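Local atomic coordinates of pyridoxal kinase (Lactobacillus plantarum, PDB entry 3H74), a protein that probably catalyses the ATP-dependent phosphorylation of pyridoxal to pyridoxal 5'-phosphate, as a kinase of the ribokinase clan. Residues P157-E160 with V161-A165. Residues are numbered along the deposited sequence; the frame is centred on the assembly and turned at random.
Sequences PDLE and VILPA
Val-161 and Ile-162 both donate their backbone N-H to the carbonyl of Asp-158, closing the first turn of helix 159-167. The bond from Ile-162 N to Asp-158 O is 2.9 Å long and almost straight (171°), whereas Val-161 N reaches the same oxygen from above the carbonyl plane. One turn on, Leu-163 N bonds to Leu-159 O at 3.2 Å. Pro-164 has no N-H to give to Glu-160 O, and the helix is kinked at this point; its ring lies against that oxygen instead, CG 3.2 Å away.

Asp-158 is the N-cap. Its CG is anti to the backbone N (chi1 -171°), which brings the carboxylate over the first turn, where OD1 accepts the N-H of Glu-160 at 3.0 Å in a bent bond (137°) from above the carboxylate plane. This N-H has no carbonyl of a preceding turn to bond to. The Val-161 side chain crosses that of Asp-158 at about a right angle, CG2 lying 4.0 Å from OD2. On the side facing the body of the protein, the CG2 methyl of Ile-162 is met by Pro-157 CB (4.1 Å) and by Leu-159 CD2, and Leu-163 CD1 packs on Leu-159 CB.

This apolar face packs the helix between a three-stranded antiparallel sheet (Ile-178, Leu-192, Val-198) and helix 142-149, where Ile-162 meets Ala-145 and Pro-157, just ahead of the helix, touches Thr-142.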
loop_
_atom_site.group_PDB
_atom_site.type_symbol
_atom_site.label_atom_id
_atom_site.label_comp_id
_atom_site.label_asym_id
_atom_site.label_seq_id
_atom_site.Cartn_x
_atom_site.Cartn_y
_atom_site.Cartn_z
ATOM N N PRO A 157 -18.957 -3.131 7.085
ATOM C CA PRO A 157 -19.803 -2.142 6.413
ATOM C C PRO A 157 -20.491 -2.726 5.183
ATOM O O PRO A 157 -20.036 -3.735 4.630
ATOM C CB PRO A 157 -18.808 -1.055 5.995
ATOM C CG PRO A 157 -17.512 -1.782 5.840
ATOM C CD PRO A 157 -17.522 -2.833 6.913
ATOM N N ASP A 158 -21.587 -2.090 4.777
ATOM C CA ASP A 158 -22.307 -2.449 3.566
ATOM C C ASP A 158 -21.497 -1.972 2.369
ATOM O O ASP A 158 -21.412 -0.771 2.102
ATOM C CB ASP A 158 -23.704 -1.812 3.568
ATOM C CG ASP A 158 -24.586 -2.315 2.439
ATOM O OD1 ASP A 158 -24.070 -2.879 1.453
ATOM O OD2 ASP A 158 -25.822 -2.148 2.547
ATOM N N LEU A 159 -20.907 -2.930 1.660
ATOM C CA LEU A 159 -20.046 -2.644 0.511
ATOM C C LEU A 159 -20.785 -1.925 -0.618
ATOM O O LEU A 159 -20.188 -1.142 -1.358
ATOM C CB LEU A 159 -19.386 -3.932 0.004
ATOM C CG LEU A 159 -18.428 -4.637 0.976
ATOM C CD1 LEU A 159 -18.027 -6.005 0.442
ATOM C CD2 LEU A 159 -17.191 -3.785 1.280
ATOM N N GLU A 160 -22.091 -2.176 -0.723
ATOM C CA GLU A 160 -22.942 -1.498 -1.708
ATOM C C GLU A 160 -23.082 0.003 -1.420
ATOM O O GLU A 160 -23.443 0.777 -2.305
ATOM C CB GLU A 160 -24.333 -2.152 -1.763
ATOM C CG GLU A 160 -24.325 -3.669 -1.977
ATOM C CD GLU A 160 -24.097 -4.076 -3.422
ATOM O OE1 GLU A 160 -24.180 -3.211 -4.321
ATOM O OE2 GLU A 160 -23.840 -5.275 -3.665
ATOM N N VAL A 161 -22.810 0.406 -0.179
ATOM C CA VAL A 161 -22.875 1.815 0.212
ATOM C C VAL A 161 -21.476 2.454 0.285
ATOM O O VAL A 161 -21.250 3.531 -0.275
ATOM C CB VAL A 161 -23.657 2.012 1.545
ATOM C CG1 VAL A 161 -23.597 3.457 2.010
ATOM C CG2 VAL A 161 -25.112 1.574 1.390
ATOM N N ILE A 162 -20.544 1.783 0.960
ATOM C CA ILE A 162 -19.214 2.361 1.198
ATOM C C ILE A 162 -18.330 2.432 -0.054
ATOM O O ILE A 162 -17.637 3.429 -0.266
ATOM C CB ILE A 162 -18.497 1.706 2.426
ATOM C CG1 ILE A 162 -17.273 2.528 2.855
ATOM C CG2 ILE A 162 -18.139 0.240 2.175
ATOM C CD1 ILE A 162 -16.876 2.324 4.315
ATOM N N LEU A 163 -18.388 1.411 -0.908
ATOM C CA LEU A 163 -17.574 1.439 -2.122
ATOM C C LEU A 163 -17.965 2.583 -3.087
ATOM O O LEU A 163 -17.096 3.335 -3.512
ATOM C CB LEU A 163 -17.521 0.075 -2.822
ATOM C CG LEU A 163 -16.768 -1.061 -2.113
ATOM C CD1 LEU A 163 -16.998 -2.385 -2.819
ATOM C CD2 LEU A 163 -15.279 -0.765 -2.018
ATOM N N PRO A 164 -19.270 2.739 -3.429
ATOM C CA PRO A 164 -19.626 3.904 -4.252
ATOM C C PRO A 164 -19.250 5.256 -3.626
ATOM O O PRO A 164 -18.810 6.161 -4.344
ATOM C CB PRO A 164 -21.148 3.776 -4.399
ATOM C CG PRO A 164 -21.413 2.337 -4.241
ATOM C CD PRO A 164 -20.444 1.882 -3.183
ATOM N N ALA A 165 -19.408 5.385 -2.310
ATOM C CA ALA A 165 -19.055 6.631 -1.623
ATOM C C ALA A 165 -17.550 6.913 -1.724
ATOM O O ALA A 165 -17.146 8.037 -2.026
ATOM C CB ALA A 165 -19.492 6.587 -0.182
#